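Local coordinates for vascular protein tyrosine phosphatase 1 (Rattus norvegicus, PDB 3I36) that probably removes phosphate from phosphotyrosine residues of proteins, acting through the cytoplasmic catalytic domain of a receptor-type tyrosine phosphatase, at residues F223-R228 and R259-I264; Y104-H109 and R280-L285; A139-T144 and R201-T206. All blocks are in the same frame, centred on the assembly; numbering follows the deposited sequence. Where two conformers were deposited one is given.

Interaction 1 of 3, residues F223-R228 and R259-I264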
loop_
_atom_site.group_PDB
_atom_site.type_symbol
_atom_site.label_atom_id
_atom_site.label_comp_id
_atom_site.label_asym_id
_atom_site.label_seq_id
_atom_site.Cartn_x
_atom_site.Cartn_y
_atom_site.Cartn_z
ATOM N N PHE A 223 7.382 -10.459 5.596
ATOM C CA PHE A 223 6.286 -10.444 4.639
ATOM C C PHE A 223 6.686 -9.567 3.456
ATOM O O PHE A 223 6.511 -9.959 2.301
ATOM C CB PHE A 223 5.050 -9.899 5.339
ATOM C CG PHE A 223 3.881 -9.664 4.453
ATOM C CD1 PHE A 223 3.031 -10.702 4.117
ATOM C CD2 PHE A 223 3.580 -8.386 4.012
ATOM C CE1 PHE A 223 1.914 -10.467 3.342
ATOM C CE2 PHE A 223 2.465 -8.154 3.226
ATOM C CZ PHE A 223 1.629 -9.203 2.895
ATOM N N ARG A 224 7.229 -8.385 3.738
ATOM C CA ARG A 224 7.758 -7.546 2.663
ATOM C C ARG A 224 8.787 -8.299 1.829
ATOM O O ARG A 224 8.774 -8.233 0.593
ATOM C CB ARG A 224 8.386 -6.233 3.164
ATOM C CG ARG A 224 8.504 -5.258 1.983
ATOM C CD ARG A 224 9.858 -4.577 1.702
ATOM N NE ARG A 224 11.006 -5.454 1.667
ATOM C CZ ARG A 224 12.134 -5.243 0.979
ATOM N NH1 ARG A 224 12.303 -4.207 0.171
ATOM N NH2 ARG A 224 13.117 -6.118 1.093
ATOM N N TYR A 225 9.712 -8.988 2.488
ATOM C CA TYR A 225 10.694 -9.772 1.749
ATOM C C TYR A 225 10.022 -10.796 0.839
ATOM O O TYR A 225 10.470 -11.014 -0.279
ATOM C CB TYR A 225 11.717 -10.437 2.676
ATOM C CG TYR A 225 12.790 -9.480 3.145
ATOM C CD1 TYR A 225 13.733 -8.973 2.257
ATOM C CD2 TYR A 225 12.852 -9.072 4.469
ATOM C CE1 TYR A 225 14.707 -8.092 2.679
ATOM C CE2 TYR A 225 13.832 -8.197 4.901
ATOM C CZ TYR A 225 14.749 -7.710 4.005
ATOM O OH TYR A 225 15.710 -6.835 4.435
ATOM N N LEU A 226 8.942 -11.411 1.307
ATOM C CA LEU A 226 8.227 -12.377 0.469
ATOM C C LEU A 226 7.678 -11.701 -0.781
ATOM O O LEU A 226 7.815 -12.209 -1.899
ATOM C CB LEU A 226 7.091 -13.033 1.252
ATOM C CG LEU A 226 7.509 -14.000 2.360
ATOM C CD1 LEU A 226 6.290 -14.668 2.971
ATOM C CD2 LEU A 226 8.495 -15.046 1.825
ATOM N N VAL A 227 7.058 -10.543 -0.585
ATOM C CA VAL A 227 6.524 -9.786 -1.704
ATOM C C VAL A 227 7.644 -9.488 -2.680
ATOM O O VAL A 227 7.511 -9.681 -3.889
ATOM C CB VAL A 227 5.891 -8.466 -1.231
ATOM C CG1 VAL A 227 5.422 -7.624 -2.418
ATOM C CG2 VAL A 227 4.747 -8.745 -0.282
ATOM N N ARG A 228 8.755 -9.005 -2.149
ATOM C CA ARG A 228 9.890 -8.633 -2.981
ATOM C C ARG A 228 10.476 -9.834 -3.716
ATOM O O ARG A 228 10.883 -9.740 -4.881
ATOM C CB ARG A 228 10.945 -7.933 -2.122
ATOM C CG ARG A 228 10.634 -6.443 -1.938
ATOM C CD ARG A 228 10.557 -5.832 -3.310
ATOM N NE ARG A 228 10.016 -4.480 -3.333
ATOM C CZ ARG A 228 9.637 -3.875 -4.450
ATOM N NH1 ARG A 228 9.742 -4.522 -5.602
ATOM N NH2 ARG A 228 9.147 -2.640 -4.424
ATOM N N ARG A 259 10.548 0.868 0.901
ATOM C CA ARG A 259 11.454 1.885 0.418
ATOM C C ARG A 259 12.654 2.061 1.334
ATOM O O ARG A 259 13.779 2.203 0.863
ATOM C CB ARG A 259 10.701 3.193 0.242
ATOM C CG ARG A 259 9.677 3.099 -0.880
ATOM C CD ARG A 259 8.880 4.372 -1.003
ATOM N NE ARG A 259 9.733 5.522 -1.276
ATOM C CZ ARG A 259 9.279 6.717 -1.641
ATOM N NH1 ARG A 259 7.975 6.904 -1.805
ATOM N NH2 ARG A 259 10.124 7.719 -1.847
ATOM N N LEU A 260 12.406 2.048 2.641
ATOM C CA LEU A 260 13.473 2.185 3.618
ATOM C C LEU A 260 14.463 1.051 3.500
ATOM O O LEU A 260 15.665 1.254 3.630
ATOM C CB LEU A 260 12.890 2.186 5.024
ATOM C CG LEU A 260 12.270 3.533 5.352
ATOM C CD1 LEU A 260 11.336 3.370 6.530
ATOM C CD2 LEU A 260 13.393 4.537 5.636
ATOM N N ILE A 261 13.963 -0.157 3.277
ATOM C CA ILE A 261 14.874 -1.293 3.182
ATOM C C ILE A 261 15.797 -1.126 1.990
ATOM O O ILE A 261 17.008 -1.336 2.096
ATOM C CB ILE A 261 14.119 -2.628 3.103
ATOM C CG1 ILE A 261 13.406 -2.899 4.444
ATOM C CG2 ILE A 261 15.070 -3.756 2.720
ATOM C CD1 ILE A 261 12.404 -4.067 4.386
ATOM N N TYR A 262 15.245 -0.718 0.853
ATOM C CA TYR A 262 16.112 -0.484 -0.299
ATOM C C TYR A 262 17.157 0.575 0.011
ATOM O O TYR A 262 18.325 0.424 -0.326
ATOM C CB TYR A 262 15.311 -0.020 -1.488
ATOM C CG TYR A 262 14.668 -1.134 -2.265
ATOM C CD1 TYR A 262 15.440 -2.098 -2.899
ATOM C CD2 TYR A 262 13.289 -1.199 -2.399
ATOM C CE1 TYR A 262 14.854 -3.110 -3.629
ATOM C CE2 TYR A 262 12.687 -2.199 -3.135
ATOM C CZ TYR A 262 13.473 -3.156 -3.749
ATOM O OH TYR A 262 12.873 -4.144 -4.491
ATOM N N GLN A 263 16.710 1.654 0.639
ATOM C CA GLN A 263 17.557 2.777 1.023
ATOM C C GLN A 263 18.716 2.278 1.880
ATOM O O GLN A 263 19.877 2.599 1.660
ATOM C CB GLN A 263 16.707 3.732 1.861
ATOM C CG GLN A 263 16.734 5.189 1.467
ATOM C CD GLN A 263 15.603 5.970 2.128
ATOM O OE1 GLN A 263 15.321 5.799 3.318
ATOM N NE2 GLN A 263 14.953 6.830 1.360
ATOM N N ILE A 264 18.361 1.507 2.908
ATOM C CA ILE A 264 19.347 0.943 3.818
ATOM C C ILE A 264 20.316 0.062 3.041
ATOM O O ILE A 264 21.530 0.180 3.171
ATOM C CB ILE A 264 18.661 0.079 4.904
ATOM C CG1 ILE A 264 18.007 0.968 5.961
ATOM C CG2 ILE A 264 19.670 -0.875 5.556
ATOM C CD1 ILE A 264 17.037 0.199 6.856
#
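R224 NH1 is held by one polar bond, a salt bridge to D258, and also stands over the face of the Y262 ring, 3.9 Å from Y262 CE2. The arginine reaches this place by leaving the backbone with CG anti to N (chi1 -163°) and then folding at the next two torsions. Its flat guanidinium is thereby sandwiched between R228 CG of its own helix, over the centre of one face, and the I261 terminal methyl of the other helix, R224 NE to I261 CD1 being 3.4 Å. The cation-pi geometry to Y262 is long, with R224 CZ 5.4 Å from the ring centroid, so any attraction is weak. R228 meets the same tyrosine differently. The ring edge of Y262 points at the R228 guanidinium face, the planes 69° apart, and Y262 OH lies 3.1 Å from R228 NE without forming a hydrogen bond, because the oxygen sits above the plane instead of in line with an N-H. R228 NH2 instead salt-bridges D258, whose carboxylate thus serves both arginines. The axes of segments 223-228 and 259-264, on helices 218-231 and 249-267 of the phosphatase catalytic domain, pass 11.8 Å apart at a crossing angle of -80°, a separation bridged by long side chains. D258, one residue before R259 on the second helix, probably offsets part of the charge of the two arginines, and their flat faces are left to pack on a methyl and a phenol, joining the helices by ionic and van der Waals contact.

Interaction 2 of 3, residues Y104-H109 and R280-L285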
loop_
_atom_site.group_PDB
_atom_site.type_symbol
_atom_site.label_atom_id
_atom_site.label_comp_id
_atom_site.label_asym_id
_atom_site.label_seq_id
_atom_site.Cartn_x
_atom_site.Cartn_y
_atom_site.Cartn_z
ATOM N N TYR A 104 -0.751 6.276 -7.654
ATOM C CA TYR A 104 0.581 5.741 -7.840
ATOM C C TYR A 104 1.431 6.291 -6.724
ATOM O O TYR A 104 1.416 7.484 -6.464
ATOM C CB TYR A 104 1.157 6.203 -9.161
ATOM C CG TYR A 104 0.369 5.722 -10.333
ATOM C CD1 TYR A 104 0.486 4.414 -10.785
ATOM C CD2 TYR A 104 -0.497 6.577 -10.998
ATOM C CE1 TYR A 104 -0.254 3.972 -11.879
ATOM C CE2 TYR A 104 -1.224 6.153 -12.078
ATOM C CZ TYR A 104 -1.100 4.852 -12.519
ATOM O OH TYR A 104 -1.847 4.447 -13.599
ATOM N N MET A 105 2.184 5.419 -6.075
ATOM C CA MET A 105 3.078 5.849 -5.022
ATOM C C MET A 105 4.471 5.467 -5.457
ATOM O O MET A 105 4.712 4.326 -5.873
ATOM C CB MET A 105 2.728 5.151 -3.707
ATOM C CG MET A 105 1.237 5.069 -3.462
ATOM S SD MET A 105 0.490 6.687 -3.187
ATOM C CE MET A 105 1.680 7.258 -1.969
ATOM N N PRO A 106 5.397 6.419 -5.373
ATOM C CA PRO A 106 6.755 6.040 -5.728
ATOM C C PRO A 106 7.284 4.980 -4.782
ATOM O O PRO A 106 6.964 4.909 -3.574
ATOM C CB PRO A 106 7.540 7.351 -5.568
ATOM C CG PRO A 106 6.467 8.430 -5.728
ATOM C CD PRO A 106 5.291 7.846 -5.026
ATOM N N GLY A 107 8.120 4.136 -5.356
ATOM C CA GLY A 107 8.917 3.251 -4.555
ATOM C C GLY A 107 10.337 3.748 -4.648
ATOM O O GLY A 107 10.620 4.849 -5.134
ATOM N N TYR A 108 11.244 2.919 -4.185
ATOM C CA TYR A 108 12.647 3.263 -4.259
ATOM C C TYR A 108 13.097 3.477 -5.707
ATOM O O TYR A 108 13.871 4.383 -5.993
ATOM C CB TYR A 108 13.465 2.161 -3.613
ATOM C CG TYR A 108 14.928 2.501 -3.557
ATOM C CD1 TYR A 108 15.410 3.363 -2.591
ATOM C CD2 TYR A 108 15.818 1.961 -4.468
ATOM C CE1 TYR A 108 16.746 3.686 -2.528
ATOM C CE2 TYR A 108 17.181 2.261 -4.399
ATOM C CZ TYR A 108 17.625 3.128 -3.432
ATOM O OH TYR A 108 18.954 3.454 -3.353
ATOM N N HIS A 109 12.579 2.661 -6.617
ATOM C CA HIS A 109 13.057 2.640 -7.995
ATOM C C HIS A 109 12.321 3.534 -8.979
ATOM O O HIS A 109 12.932 4.074 -9.905
ATOM C CB HIS A 109 13.109 1.206 -8.503
ATOM C CG HIS A 109 14.066 0.361 -7.732
ATOM N ND1 HIS A 109 13.669 -0.463 -6.702
ATOM C CD2 HIS A 109 15.415 0.262 -7.796
ATOM C CE1 HIS A 109 14.728 -1.059 -6.185
ATOM N NE2 HIS A 109 15.800 -0.636 -6.831
ATOM N N ARG A 280 2.938 11.257 1.131
ATOM C CA ARG A 280 1.884 12.247 1.338
ATOM C C ARG A 280 1.653 13.143 0.124
ATOM O O ARG A 280 0.554 13.653 -0.065
ATOM C CB ARG A 280 2.202 13.141 2.526
ATOM C CG ARG A 280 2.184 12.427 3.855
ATOM C CD ARG A 280 0.769 12.125 4.326
ATOM N NE ARG A 280 0.895 11.394 5.572
ATOM C CZ ARG A 280 1.106 11.967 6.747
ATOM N NH1 ARG A 280 1.157 13.293 6.843
ATOM N NH2 ARG A 280 1.265 11.209 7.831
ATOM N N MET A 281 2.686 13.344 -0.681
ATOM C CA MET A 281 2.540 14.113 -1.908
ATOM C C MET A 281 1.791 13.309 -2.959
ATOM O O MET A 281 1.472 13.824 -4.033
ATOM C CB MET A 281 3.908 14.534 -2.451
ATOM C CG MET A 281 4.573 15.620 -1.641
ATOM S SD MET A 281 3.561 17.103 -1.662
ATOM C CE MET A 281 3.483 17.430 -3.425
ATOM N N HIS A 282 1.521 12.040 -2.666
ATOM C CA HIS A 282 0.836 11.185 -3.640
ATOM C C HIS A 282 -0.537 10.712 -3.200
ATOM O O HIS A 282 -1.373 10.364 -4.021
ATOM C CB HIS A 282 1.721 10.007 -4.017
ATOM C CG HIS A 282 2.875 10.409 -4.867
ATOM N ND1 HIS A 282 4.050 10.898 -4.342
ATOM C CD2 HIS A 282 3.008 10.464 -6.213
ATOM C CE1 HIS A 282 4.872 11.205 -5.327
ATOM N NE2 HIS A 282 4.265 10.954 -6.471
ATOM N N ARG A 283 -0.770 10.694 -1.900
ATOM C CA ARG A 283 -2.048 10.230 -1.400
ATOM C C ARG A 283 -2.120 10.755 0.008
ATOM O O ARG A 283 -1.106 10.815 0.691
ATOM C CB ARG A 283 -2.072 8.707 -1.386
ATOM C CG ARG A 283 -3.405 8.072 -1.011
ATOM C CD ARG A 283 -3.376 6.593 -1.414
ATOM N NE ARG A 283 -4.532 5.840 -0.927
ATOM C CZ ARG A 283 -5.734 5.856 -1.504
ATOM N NH1 ARG A 283 -5.948 6.597 -2.587
ATOM N NH2 ARG A 283 -6.714 5.127 -0.996
ATOM N N PRO A 284 -3.311 11.160 0.441
ATOM C CA PRO A 284 -3.444 11.688 1.791
ATOM C C PRO A 284 -3.116 10.628 2.814
ATOM O O PRO A 284 -3.252 9.423 2.553
ATOM C CB PRO A 284 -4.947 12.011 1.887
ATOM C CG PRO A 284 -5.580 11.184 0.816
ATOM C CD PRO A 284 -4.580 11.242 -0.296
ATOM N N LEU A 285 -2.662 11.094 3.972
ATOM C CA LEU A 285 -2.651 10.296 5.188
ATOM C C LEU A 285 -1.697 9.111 5.175
ATOM O O LEU A 285 -1.725 8.298 6.088
ATOM C CB LEU A 285 -4.069 9.797 5.473
ATOM C CG LEU A 285 -5.054 10.909 5.802
ATOM C CD1 LEU A 285 -6.460 10.375 5.830
ATOM C CD2 LEU A 285 -4.679 11.564 7.143
#
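Strand 102-105 runs out at M105, and its continuation at P106 meets segment 280-285, which leaves the end of helix 272-280. The backbones come nearest at M105 and H282, with CA atoms 6.0 Å apart, and meet without strand pairing; Y104 O lies 3.4 Å from H282 CD2. P106 sets its CG-CD edge over one face of the H282 imidazole: P106 CD is 3.3 Å from the ring centroid and only 8° off its normal, a close CH-pi contact, while P106 CG reaches H282 CE1 at 3.2 Å. A hydrogen bond between H282 ND1 and D278 O helps fix the rotation of the imidazole. M105 bends at chi2 and chi3 (-67° and -49°), bringing its tip back to the turn, where CE touches H282 CB at 3.4 Å and SD touches R283 CB at 3.7 Å. Beyond that CB the R283 chain runs extended away from M105, and its guanidinium hydrogen-bonds A246 O, G247 O and N101 OD1. The first two carbonyls belong to the signature phosphate-binding loop of tyrosine phosphatases, which carries the probable nucleophile C244. The turn packed on M105 and P106 therefore supplies a second-shell arginine to the active-site loop.

Interaction 3 of 3, residues A139-T144 and R201-T206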
loop_
_atom_site.group_PDB
_atom_site.type_symbol
_atom_site.label_atom_id
_atom_site.label_comp_id
_atom_site.label_asym_id
_atom_site.label_seq_id
_atom_site.Cartn_x
_atom_site.Cartn_y
_atom_site.Cartn_z
ATOM N N ALA A 139 1.094 -8.224 -8.384
ATOM C CA ALA A 139 1.147 -8.452 -6.948
ATOM C C ALA A 139 0.198 -7.518 -6.223
ATOM O O ALA A 139 0.193 -6.313 -6.455
ATOM C CB ALA A 139 2.572 -8.267 -6.416
ATOM N N ILE A 140 -0.590 -8.086 -5.327
ATOM C CA ILE A 140 -1.431 -7.272 -4.473
ATOM C C ILE A 140 -0.960 -7.528 -3.072
ATOM O O ILE A 140 -0.756 -8.671 -2.681
ATOM C CB ILE A 140 -2.907 -7.676 -4.568
ATOM C CG1 ILE A 140 -3.490 -7.220 -5.914
ATOM C CG2 ILE A 140 -3.700 -7.076 -3.404
ATOM C CD1 ILE A 140 -4.929 -7.707 -6.137
ATOM N N VAL A 141 -0.790 -6.456 -2.314
ATOM C CA VAL A 141 -0.476 -6.590 -0.912
ATOM C C VAL A 141 -1.672 -6.074 -0.164
ATOM O O VAL A 141 -2.040 -4.908 -0.291
ATOM C CB VAL A 141 0.754 -5.770 -0.537
ATOM C CG1 VAL A 141 0.999 -5.844 0.974
ATOM C CG2 VAL A 141 1.960 -6.290 -1.293
ATOM N N MET A 142 -2.285 -6.952 0.613
ATOM C CA MET A 142 -3.487 -6.613 1.332
ATOM C C MET A 142 -3.171 -6.626 2.807
ATOM O O MET A 142 -2.711 -7.638 3.346
ATOM C CB MET A 142 -4.569 -7.634 1.036
ATOM C CG MET A 142 -5.788 -7.442 1.887
ATOM S SD MET A 142 -7.155 -8.431 1.272
ATOM C CE MET A 142 -8.412 -7.965 2.468
ATOM N N LEU A 143 -3.416 -5.505 3.467
ATOM C CA LEU A 143 -2.919 -5.346 4.827
ATOM C C LEU A 143 -4.040 -5.195 5.817
ATOM O O LEU A 143 -3.919 -4.495 6.819
ATOM C CB LEU A 143 -1.986 -4.144 4.906
ATOM C CG LEU A 143 -0.769 -4.260 3.989
ATOM C CD1 LEU A 143 -0.169 -2.892 3.743
ATOM C CD2 LEU A 143 0.256 -5.208 4.597
ATOM N N THR A 144 -5.141 -5.866 5.531
ATOM C CA THR A 144 -6.285 -5.806 6.401
ATOM C C THR A 144 -7.031 -7.114 6.301
ATOM O O THR A 144 -6.933 -7.819 5.297
ATOM C CB THR A 144 -7.233 -4.656 5.993
ATOM O OG1 THR A 144 -8.295 -4.566 6.938
ATOM C CG2 THR A 144 -7.808 -4.900 4.615
ATOM N N ARG A 201 -0.334 -12.612 -7.654
ATOM C CA ARG A 201 -0.220 -13.155 -6.327
ATOM C C ARG A 201 -0.675 -12.089 -5.362
ATOM O O ARG A 201 -0.303 -10.920 -5.479
ATOM C CB ARG A 201 1.237 -13.542 -6.021
ATOM C CG ARG A 201 1.441 -13.938 -4.562
ATOM C CD ARG A 201 2.683 -14.773 -4.405
ATOM N NE ARG A 201 2.628 -15.960 -5.245
ATOM C CZ ARG A 201 3.665 -16.758 -5.459
ATOM N NH1 ARG A 201 4.834 -16.487 -4.885
ATOM N NH2 ARG A 201 3.537 -17.818 -6.248
ATOM N N GLN A 202 -1.473 -12.507 -4.398
ATOM C CA GLN A 202 -1.992 -11.616 -3.411
ATOM C C GLN A 202 -1.371 -12.009 -2.096
ATOM O O GLN A 202 -1.499 -13.150 -1.650
ATOM C CB GLN A 202 -3.504 -11.772 -3.300
ATOM C CG GLN A 202 -4.119 -10.876 -2.248
ATOM C CD GLN A 202 -5.469 -11.416 -1.816
ATOM O OE1 GLN A 202 -5.654 -12.627 -1.740
ATOM N NE2 GLN A 202 -6.414 -10.526 -1.541
ATOM N N PHE A 203 -0.686 -11.057 -1.491
ATOM C CA PHE A 203 -0.067 -11.260 -0.195
ATOM C C PHE A 203 -0.999 -10.667 0.819
ATOM O O PHE A 203 -1.115 -9.451 0.939
ATOM C CB PHE A 203 1.288 -10.574 -0.164
ATOM C CG PHE A 203 2.232 -11.092 -1.209
ATOM C CD1 PHE A 203 3.142 -12.097 -0.910
ATOM C CD2 PHE A 203 2.174 -10.615 -2.502
ATOM C CE1 PHE A 203 4.003 -12.580 -1.877
ATOM C CE2 PHE A 203 3.025 -11.093 -3.472
ATOM C CZ PHE A 203 3.947 -12.074 -3.158
ATOM N N HIS A 204 -1.691 -11.541 1.528
ATOM C CA HIS A 204 -2.679 -11.100 2.478
ATOM C C HIS A 204 -2.108 -11.165 3.880
ATOM O O HIS A 204 -2.028 -12.232 4.482
ATOM C CB HIS A 204 -3.939 -11.952 2.381
ATOM C CG HIS A 204 -5.094 -11.372 3.130
ATOM N ND1 HIS A 204 -6.371 -11.877 3.043
ATOM C CD2 HIS A 204 -5.165 -10.299 3.950
ATOM C CE1 HIS A 204 -7.177 -11.158 3.806
ATOM N NE2 HIS A 204 -6.471 -10.188 4.358
ATOM N N PHE A 205 -1.679 -10.011 4.377
ATOM C CA PHE A 205 -1.203 -9.893 5.739
ATOM C C PHE A 205 -2.435 -9.834 6.614
ATOM O O PHE A 205 -3.160 -8.842 6.613
ATOM C CB PHE A 205 -0.419 -8.608 5.902
ATOM C CG PHE A 205 0.396 -8.554 7.153
ATOM C CD1 PHE A 205 -0.039 -7.819 8.245
ATOM C CD2 PHE A 205 1.595 -9.252 7.243
ATOM C CE1 PHE A 205 0.716 -7.762 9.405
ATOM C CE2 PHE A 205 2.358 -9.196 8.389
ATOM C CZ PHE A 205 1.916 -8.448 9.480
ATOM N N THR A 206 -2.682 -10.901 7.358
ATOM C CA THR A 206 -3.927 -10.999 8.098
ATOM C C THR A 206 -3.732 -10.678 9.568
ATOM O O THR A 206 -4.697 -10.653 10.334
ATOM C CB THR A 206 -4.478 -12.418 8.021
ATOM O OG1 THR A 206 -3.461 -13.328 8.455
ATOM C CG2 THR A 206 -4.870 -12.754 6.598
#
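Segments 139-144 and 201-206 form a parallel strand pair in the middle of the mixed sheet of the tyrosine phosphatase fold, where strand 139-142 lies between 240-243 and 196-205. Backbone bonds alternate in direction: I140 N to R201 O, F203 N to I140 O at 2.7 Å, M142 N to F203 O, and F205 N to M142 O. Past the last bridge a side chain takes over, H204 NE2 donating to T144 O at 2.6 Å, with the oxygen 17° out of the ring plane. With CG anti to the backbone N (chi1 -168°), H204 extends in the same direction as M142, which puts M142 SD over one ring face, 3.7 Å from the centroid; T206 CG2 covers the other face. H204 ND1 is hydrogen-bonded to R185 NH1, so both ring nitrogens are engaged. With an alanine here, T144 O would probably lose its donor and M142 SD the ring it rests on. Next to T144, L143 O accepts from R250, a probable substrate-binding residue. On the sheet face that carries A139, V141 and F203, the F203 ring turns its edge to the backbone, with CD2 3.5 Å from I140 O and CE2 4.1 Å from A139 CB.

From the N terminus, 104-109 comes first and waits until 280-285 to close interaction 2, the widest loop of the three. Within that span interaction 3 opens at 139-144 and closes at 201-206, after an excursion of strands and loops without helix. Interaction 1 then opens at 223-228 and closes at 259-264, around strand 240-243 and the active-site loop. Interactions 3 and 1 are thus in series, both enclosed by interaction 2, and none cross. F223 packs on F203, joining helix 218-231 to the sheet, while R259 and Y262 meet P106, Y108 and H109, joining helix 249-267 to interaction 2. Interactions 2 and 3 reach the same sheet but stay about 11 Å apart at their nearest atoms.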